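PDB 3H2G: esterase from Xanthomonas oryzae pv. oryzae, which hydrolyses esters as a cell-wall-degrading virulence factor of a rice pathogen, with a fold probably related to the alpha/beta-hydrolase lipases. Local coordinates for residues V66-G71 / R112-G117; A154-L159 / T164-K169; T181-Q186 / S202-G207. All coordinates share one frame; numbering follows the deposited sequence.

Contact 1: V66-G71 / R112-G117; sequences VLLIPG and RLASQG
Pro70, on strand 60-71, meets the end of helix 108-114 through two of its ring carbons, which touch backbone rather than side chains. Pro70 CB lies 3.2 Å from Ala114 O, a close van der Waals contact, and Pro70 CG lies 3.8 Å from Gly117 C. The CA atoms of Pro70 and Gly117 are 5.4 Å apart. Pro70 also touches Cys42 and Cys75, which are disulfide-bonded in a structure of this protein.

The apolar part is a single pair. Leu68 CB and Ala114 CB stand 3.9 Å apart, both on bonds directed at the opposing segment; it is CB of the leucine, not the branched end, that does the touching.

No polar bond joins the two segments. In 112-117, Ala114 O accepts Gly117 N at 3.1 Å, closing a type I turn, and Ser115 OG bonds back to Thr111 O, while the backbone of 66-71 pairs with neighbouring strands.

Gly117 has a positive phi (102°) and is the C-prime residue of a Schellman motif, with Tyr118 N returning to Leu113 O. The chain then enters strand 119-123, which pairs antiparallel with strand 60-71, so the contact packs a helix C-terminus and its turn against the sheet that the chain is about to join.

Contact 2: A154-L159 / T164-K169; sequences AARSVL and TPLSGK
Leu159 has the most surface buried here, and its two methyl branches divide the work. Leu159 CD2 lies against Thr164, 3.6 Å from its OG1 and 3.7 Å from its CB, while Leu159 CD1 meets Leu166 CD1 at 3.9 Å. With chi1 at -64°, CG stands anti to the carbonyl carbon, and the fork opens toward both partners.

Leu166 crosses Leu159 at about a right angle, and the methyl ends meet. Leu166 CD1 also comes within 4.5 Å of Arg156 CG, a marginal approach along the aliphatic part of the arginine.

Thr164 is held by its backbone as well. Thr164 N donates to Leu159 O over 3.0 Å, with an N-H...O angle of 149° and the donor tilted 20° from the carbonyl plane, a moderately bent bond. Thr164 CG2, anti to the backbone N, adds to the contact with Leu159 CD2.

At the outer margin the link is indirect. A water accepts from Arg156 NH2 at 3.0 Å and donates to Gly168 O at 2.7 Å, bridging groups that do not bond directly; Arg156 NH1 is held by Glu196 O. Gly168 has a positive phi where the chain turns a corner, and just before it Ser167 OG accepts Lys169 N in an ST turn.

The contact lies near the surface, where the chain leaves helix 141-162 and heads for strand 169-175, as in the helix-to-strand connection of an alpha/beta sheet. Val119 touches both Leu159 and Leu166, Ile69 of strand 60-71 packs on Leu159 and Thr164, and Tyr79 of strand 79-85 pairs through its backbone with Pro165 and Ser167.

Contact 3: T181-Q186 / S202-G207; sequences TAMATQ and SAPISG
Ser202 OG donates to Gln186 OE1 at 2.8 Å, the closest approach between helix 177-192 and strand 198-205 in this contact. The hydroxyl comes from above the amide: it stands 65° out of the carbonyl plane, with a C=O...O angle of 114°, and so does not lie on a lone pair. Gln186 gets there on an extended side chain, CG anti to the backbone N. Its NE2 is bonded to Glu190 and Thr328, so both ends of the buried amide are held and its rotation is probably fixed.

Toward the start of the helix the fit is looser, though no side is open to solvent, since every touching residue is buried. Pro204 offers its ring to two neighbouring helix residues: Pro204 CG lies 4.2 Å from Met183 CB and 4.3 Å from Ala182 CB. Met183 meets Pro204 through CB, and its side chain also touches Leu319, Trp322 and Leu330.

The axes of helix segment 181-186 and strand segment 202-205 pass 7.7 Å apart, their directions at 147°, roughly antiparallel, as helix and following strand do in a beta-alpha-beta unit, here strand 169-175, helix 177-192 and strand 198-205. Strand 198-205 lies between strands 169-175 and 328-332, bonding to both, while helix 141-162 touches the helix at Thr181 and Thr185.

Overall arrangement
Contacts 1 and 2 adjoin, their centres about 12 Å apart. Leu67 CD2 packs on Val158 CG1 at 3.7 Å and Ile69 CD1 on Leu159 CD2 at 3.9 Å, so strand 60-71 meets helix 141-162 through Leu67 and Ile69 while Leu68 and Pro70 point at the end of helix 108-114. Contact 3 is set apart, about 19 Å from contact 1 and 21 Å from contact 2 between centres, but it reaches the same sheet as contact 1. It lies deeper, about 7 Å from the chain's centre, and borders the probable active site: Ala182 touches a putative nucleophile elbow bearing Ser176, and Ser206 touches His377, which with Asp336 and Ser176 forms a probable catalytic triad.

Contact 1: V66-G71 / R112-G117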
loop_
_atom_site.group_PDB
_atom_site.type_symbol
_atom_site.label_atom_id
_atom_site.label_comp_id
_atom_site.label_asym_id
_atom_site.label_seq_id
_atom_site.Cartn_x
_atom_site.Cartn_y
_atom_site.Cartn_z
ATOM N N VAL A 66 -4.617 7.293 9.845
ATOM C CA VAL A 66 -5.387 8.448 9.418
ATOM C C VAL A 66 -6.845 8.018 9.303
ATOM O O VAL A 66 -7.140 6.879 8.946
ATOM C CB VAL A 66 -4.885 8.992 8.046
ATOM C CG1 VAL A 66 -4.953 7.900 6.982
ATOM C CG2 VAL A 66 -5.717 10.192 7.625
ATOM N N LEU A 67 -7.750 8.929 9.636
ATOM C CA LEU A 67 -9.180 8.653 9.565
ATOM C C LEU A 67 -9.866 9.845 8.916
ATOM O O LEU A 67 -9.761 10.966 9.411
ATOM C CB LEU A 67 -9.752 8.427 10.971
ATOM C CG LEU A 67 -11.281 8.410 11.127
ATOM C CD1 LEU A 67 -11.874 7.263 10.321
ATOM C CD2 LEU A 67 -11.639 8.264 12.605
ATOM N N LEU A 68 -10.548 9.599 7.802
ATOM C CA LEU A 68 -11.269 10.652 7.090
ATOM C C LEU A 68 -12.755 10.393 7.295
ATOM O O LEU A 68 -13.254 9.312 6.976
ATOM C CB LEU A 68 -10.915 10.625 5.599
ATOM C CG LEU A 68 -9.420 10.748 5.283
ATOM C CD1 LEU A 68 -9.201 10.711 3.772
ATOM C CD2 LEU A 68 -8.876 12.047 5.867
ATOM N N ILE A 69 -13.456 11.383 7.838
ATOM C CA ILE A 69 -14.883 11.246 8.117
ATOM C C ILE A 69 -15.729 12.201 7.288
ATOM O O ILE A 69 -15.525 13.416 7.327
ATOM C CB ILE A 69 -15.174 11.519 9.612
ATOM C CG1 ILE A 69 -14.274 10.643 10.486
ATOM C CG2 ILE A 69 -16.644 11.250 9.918
ATOM C CD1 ILE A 69 -14.435 10.895 11.979
ATOM N N PRO A 70 -16.695 11.663 6.525
ATOM C CA PRO A 70 -17.567 12.500 5.698
ATOM C C PRO A 70 -18.724 13.043 6.532
ATOM O O PRO A 70 -19.050 12.495 7.586
ATOM C CB PRO A 70 -18.046 11.532 4.624
ATOM C CG PRO A 70 -18.204 10.264 5.405
ATOM C CD PRO A 70 -16.942 10.232 6.257
ATOM N N GLY A 71 -19.335 14.119 6.052
ATOM C CA GLY A 71 -20.462 14.714 6.748
ATOM C C GLY A 71 -21.033 15.830 5.897
ATOM O O GLY A 71 -20.381 16.279 4.955
ATOM N N ARG A 112 -11.782 12.189 -3.823
ATOM C CA ARG A 112 -12.525 11.183 -4.577
ATOM C C ARG A 112 -13.336 10.192 -3.753
ATOM O O ARG A 112 -14.339 9.669 -4.228
ATOM C CB ARG A 112 -11.564 10.383 -5.458
ATOM C CG ARG A 112 -10.708 11.220 -6.381
ATOM C CD ARG A 112 -11.539 11.911 -7.444
ATOM N NE ARG A 112 -10.682 12.612 -8.395
ATOM C CZ ARG A 112 -11.103 13.134 -9.541
ATOM N NH1 ARG A 112 -12.380 13.039 -9.889
ATOM N NH2 ARG A 112 -10.239 13.739 -10.347
ATOM N N LEU A 113 -12.899 9.926 -2.528
ATOM C CA LEU A 113 -13.580 8.945 -1.690
ATOM C C LEU A 113 -14.342 9.510 -0.492
ATOM O O LEU A 113 -15.564 9.362 -0.406
ATOM C CB LEU A 113 -12.563 7.896 -1.230
ATOM C CG LEU A 113 -11.947 7.079 -2.379
ATOM C CD1 LEU A 113 -10.812 6.220 -1.856
ATOM C CD2 LEU A 113 -13.024 6.212 -3.032
ATOM N N ALA A 114 -13.634 10.150 0.433
ATOM C CA ALA A 114 -14.288 10.711 1.613
ATOM C C ALA A 114 -15.341 11.746 1.223
ATOM O O ALA A 114 -16.385 11.857 1.869
ATOM C CB ALA A 114 -13.251 11.348 2.539
ATOM N N SER A 115 -15.063 12.498 0.163
ATOM C CA SER A 115 -15.980 13.536 -0.300
ATOM C C SER A 115 -17.256 12.945 -0.878
ATOM O O SER A 115 -18.225 13.666 -1.123
ATOM C CB SER A 115 -15.309 14.396 -1.365
ATOM O OG SER A 115 -15.135 13.656 -2.562
ATOM N N GLN A 116 -17.247 11.636 -1.107
ATOM C CA GLN A 116 -18.406 10.951 -1.658
ATOM C C GLN A 116 -19.114 10.070 -0.631
ATOM O O GLN A 116 -19.984 9.272 -0.987
ATOM C CB GLN A 116 -17.996 10.110 -2.871
ATOM C CG GLN A 116 -17.546 10.924 -4.076
ATOM C CD GLN A 116 -18.575 11.955 -4.518
ATOM O OE1 GLN A 116 -19.786 11.727 -4.433
ATOM N NE2 GLN A 116 -18.097 13.093 -5.013
ATOM N N GLY A 117 -18.731 10.197 0.636
ATOM C CA GLY A 117 -19.388 9.424 1.679
ATOM C C GLY A 117 -18.665 8.202 2.208
ATOM O O GLY A 117 -19.231 7.440 2.988
#

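Contact 2: A154-L159 / T164-K169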
loop_
_atom_site.group_PDB
_atom_site.type_symbol
_atom_site.label_atom_id
_atom_site.label_comp_id
_atom_site.label_asym_id
_atom_site.label_seq_id
_atom_site.Cartn_x
_atom_site.Cartn_y
_atom_site.Cartn_z
ATOM N N ALA A 154 -9.363 0.306 15.769
ATOM C CA ALA A 154 -9.202 1.526 16.556
ATOM C C ALA A 154 -10.049 2.668 15.995
ATOM O O ALA A 154 -10.656 3.430 16.748
ATOM C CB ALA A 154 -7.734 1.926 16.601
ATOM N N ALA A 155 -10.088 2.788 14.671
ATOM C CA ALA A 155 -10.884 3.831 14.035
ATOM C C ALA A 155 -12.358 3.661 14.400
ATOM O O ALA A 155 -13.071 4.641 14.608
ATOM C CB ALA A 155 -10.709 3.776 12.517
ATOM N N ARG A 156 -12.821 2.415 14.467
ATOM C CA ARG A 156 -14.213 2.155 14.818
ATOM C C ARG A 156 -14.531 2.675 16.217
ATOM O O ARG A 156 -15.664 3.074 16.499
ATOM C CB ARG A 156 -14.520 0.654 14.719
ATOM C CG ARG A 156 -14.867 0.215 13.301
ATOM C CD ARG A 156 -15.118 -1.286 13.209
ATOM N NE ARG A 156 -15.824 -1.645 11.981
ATOM C CZ ARG A 156 -16.084 -2.895 11.610
ATOM N NH1 ARG A 156 -15.695 -3.906 12.371
ATOM N NH2 ARG A 156 -16.747 -3.134 10.486
ATOM N N SER A 157 -13.533 2.667 17.095
ATOM C CA SER A 157 -13.728 3.171 18.448
ATOM C C SER A 157 -13.883 4.690 18.384
ATOM O O SER A 157 -14.714 5.271 19.087
ATOM C CB SER A 157 -12.543 2.794 19.337
ATOM O OG SER A 157 -12.483 1.388 19.500
ATOM N N VAL A 158 -13.088 5.330 17.532
ATOM C CA VAL A 158 -13.180 6.776 17.377
ATOM C C VAL A 158 -14.561 7.100 16.808
ATOM O O VAL A 158 -15.243 8.012 17.275
ATOM C CB VAL A 158 -12.101 7.319 16.403
ATOM C CG1 VAL A 158 -12.309 8.815 16.170
ATOM C CG2 VAL A 158 -10.714 7.066 16.973
ATOM N N LEU A 159 -14.971 6.334 15.803
ATOM C CA LEU A 159 -16.263 6.537 15.161
ATOM C C LEU A 159 -17.430 6.290 16.117
ATOM O O LEU A 159 -18.436 7.002 16.068
ATOM C CB LEU A 159 -16.374 5.635 13.929
ATOM C CG LEU A 159 -15.348 5.977 12.843
ATOM C CD1 LEU A 159 -15.160 4.797 11.900
ATOM C CD2 LEU A 159 -15.805 7.227 12.091
ATOM N N THR A 164 -20.627 8.382 14.624
ATOM C CA THR A 164 -20.679 8.452 13.169
ATOM C C THR A 164 -21.455 7.221 12.700
ATOM O O THR A 164 -21.130 6.099 13.078
ATOM C CB THR A 164 -19.265 8.409 12.552
ATOM O OG1 THR A 164 -18.473 9.473 13.095
ATOM C CG2 THR A 164 -19.339 8.556 11.035
ATOM N N PRO A 165 -22.491 7.416 11.875
ATOM C CA PRO A 165 -23.289 6.287 11.383
ATOM C C PRO A 165 -22.601 5.430 10.316
ATOM O O PRO A 165 -22.355 5.889 9.202
ATOM C CB PRO A 165 -24.551 6.969 10.865
ATOM C CG PRO A 165 -24.020 8.257 10.324
ATOM C CD PRO A 165 -23.048 8.697 11.407
ATOM N N LEU A 166 -22.295 4.186 10.675
ATOM C CA LEU A 166 -21.650 3.241 9.767
ATOM C C LEU A 166 -22.681 2.224 9.288
ATOM O O LEU A 166 -23.521 1.774 10.067
ATOM C CB LEU A 166 -20.502 2.520 10.481
ATOM C CG LEU A 166 -19.397 3.418 11.050
ATOM C CD1 LEU A 166 -18.365 2.570 11.781
ATOM C CD2 LEU A 166 -18.741 4.202 9.922
ATOM N N SER A 167 -22.612 1.857 8.012
ATOM C CA SER A 167 -23.564 0.906 7.443
ATOM C C SER A 167 -23.260 -0.527 7.853
ATOM O O SER A 167 -24.148 -1.383 7.854
ATOM C CB SER A 167 -23.556 1.001 5.917
ATOM O OG SER A 167 -22.318 0.549 5.391
ATOM N N GLY A 168 -22.004 -0.783 8.204
ATOM C CA GLY A 168 -21.601 -2.122 8.586
ATOM C C GLY A 168 -20.813 -2.754 7.454
ATOM O O GLY A 168 -20.083 -3.726 7.651
ATOM N N LYS A 169 -20.957 -2.196 6.257
ATOM C CA LYS A 169 -20.240 -2.712 5.099
ATOM C C LYS A 169 -18.793 -2.238 5.134
ATOM O O LYS A 169 -18.512 -1.086 5.471
ATOM C CB LYS A 169 -20.914 -2.252 3.804
ATOM C CG LYS A 169 -22.342 -2.767 3.646
ATOM C CD LYS A 169 -22.913 -2.413 2.287
ATOM C CE LYS A 169 -24.395 -2.766 2.196
ATOM N NZ LYS A 169 -24.658 -4.213 2.393
HETATM O O HOH W 1 -18.631 -5.187 9.380
#

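Contact 3: T181-Q186 / S202-G207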
loop_
_atom_site.group_PDB
_atom_site.type_symbol
_atom_site.label_atom_id
_atom_site.label_comp_id
_atom_site.label_asym_id
_atom_site.label_seq_id
_atom_site.Cartn_x
_atom_site.Cartn_y
_atom_site.Cartn_z
ATOM N N THR A 181 -0.804 -4.526 0.317
ATOM C CA THR A 181 -1.412 -4.426 1.641
ATOM C C THR A 181 -2.911 -4.724 1.591
ATOM O O THR A 181 -3.434 -5.502 2.397
ATOM C CB THR A 181 -1.229 -3.009 2.229
ATOM O OG1 THR A 181 0.162 -2.766 2.464
ATOM C CG2 THR A 181 -2.001 -2.860 3.537
ATOM N N ALA A 182 -3.602 -4.091 0.647
ATOM C CA ALA A 182 -5.040 -4.281 0.506
ATOM C C ALA A 182 -5.389 -5.748 0.288
ATOM O O ALA A 182 -6.278 -6.291 0.950
ATOM C CB ALA A 182 -5.570 -3.439 -0.655
ATOM N N MET A 183 -4.684 -6.393 -0.635
ATOM C CA MET A 183 -4.947 -7.798 -0.932
ATOM C C MET A 183 -4.588 -8.713 0.237
ATOM O O MET A 183 -5.307 -9.677 0.522
ATOM C CB MET A 183 -4.181 -8.238 -2.185
ATOM C CG MET A 183 -4.520 -9.667 -2.616
ATOM S SD MET A 183 -3.760 -10.173 -4.176
ATOM C CE MET A 183 -4.837 -9.356 -5.356
ATOM N N ALA A 184 -3.480 -8.417 0.911
ATOM C CA ALA A 184 -3.055 -9.229 2.050
ATOM C C ALA A 184 -4.081 -9.115 3.171
ATOM O O ALA A 184 -4.365 -10.088 3.879
ATOM C CB ALA A 184 -1.682 -8.770 2.544
ATOM N N THR A 185 -4.632 -7.916 3.334
ATOM C CA THR A 185 -5.640 -7.670 4.361
ATOM C C THR A 185 -6.927 -8.408 3.986
ATOM O O THR A 185 -7.603 -8.984 4.841
ATOM C CB THR A 185 -5.930 -6.155 4.497
ATOM O OG1 THR A 185 -4.722 -5.468 4.863
ATOM C CG2 THR A 185 -6.993 -5.907 5.556
ATOM N N GLN A 186 -7.264 -8.393 2.702
ATOM C CA GLN A 186 -8.463 -9.081 2.239
ATOM C C GLN A 186 -8.350 -10.579 2.512
ATOM O O GLN A 186 -9.293 -11.209 2.987
ATOM C CB GLN A 186 -8.660 -8.858 0.742
ATOM C CG GLN A 186 -9.766 -9.717 0.153
ATOM C CD GLN A 186 -9.874 -9.587 -1.352
ATOM O OE1 GLN A 186 -9.080 -8.891 -1.989
ATOM N NE2 GLN A 186 -10.857 -10.268 -1.932
ATOM N N SER A 202 -13.203 -5.193 -2.666
ATOM C CA SER A 202 -11.763 -5.024 -2.522
ATOM C C SER A 202 -11.242 -4.545 -3.869
ATOM O O SER A 202 -11.557 -5.137 -4.902
ATOM C CB SER A 202 -11.098 -6.353 -2.158
ATOM O OG SER A 202 -9.696 -6.194 -2.028
ATOM N N ALA A 203 -10.455 -3.474 -3.863
ATOM C CA ALA A 203 -9.912 -2.939 -5.109
ATOM C C ALA A 203 -8.430 -2.584 -5.010
ATOM O O ALA A 203 -8.067 -1.406 -4.932
ATOM C CB ALA A 203 -10.720 -1.705 -5.548
ATOM N N PRO A 204 -7.552 -3.601 -5.002
ATOM C CA PRO A 204 -6.105 -3.357 -4.918
ATOM C C PRO A 204 -5.662 -2.623 -6.182
ATOM O O PRO A 204 -6.116 -2.949 -7.282
ATOM C CB PRO A 204 -5.514 -4.766 -4.851
ATOM C CG PRO A 204 -6.623 -5.584 -4.252
ATOM C CD PRO A 204 -7.845 -5.044 -4.947
ATOM N N ILE A 205 -4.773 -1.647 -6.028
ATOM C CA ILE A 205 -4.293 -0.867 -7.162
ATOM C C ILE A 205 -2.785 -0.991 -7.398
ATOM O O ILE A 205 -1.982 -0.727 -6.508
ATOM C CB ILE A 205 -4.628 0.632 -6.966
ATOM C CG1 ILE A 205 -6.139 0.810 -6.805
ATOM C CG2 ILE A 205 -4.108 1.450 -8.147
ATOM C CD1 ILE A 205 -6.540 2.204 -6.328
ATOM N N SER A 206 -2.415 -1.399 -8.607
ATOM C CA SER A 206 -1.011 -1.527 -8.998
ATOM C C SER A 206 -0.111 -2.205 -7.964
ATOM O O SER A 206 1.013 -1.757 -7.717
ATOM C CB SER A 206 -0.455 -0.142 -9.332
ATOM O OG SER A 206 -1.281 0.507 -10.288
ATOM N N GLY A 207 -0.599 -3.294 -7.376
ATOM C CA GLY A 207 0.185 -4.007 -6.382
ATOM C C GLY A 207 0.968 -5.184 -6.942
ATOM O O GLY A 207 0.542 -5.814 -7.911
#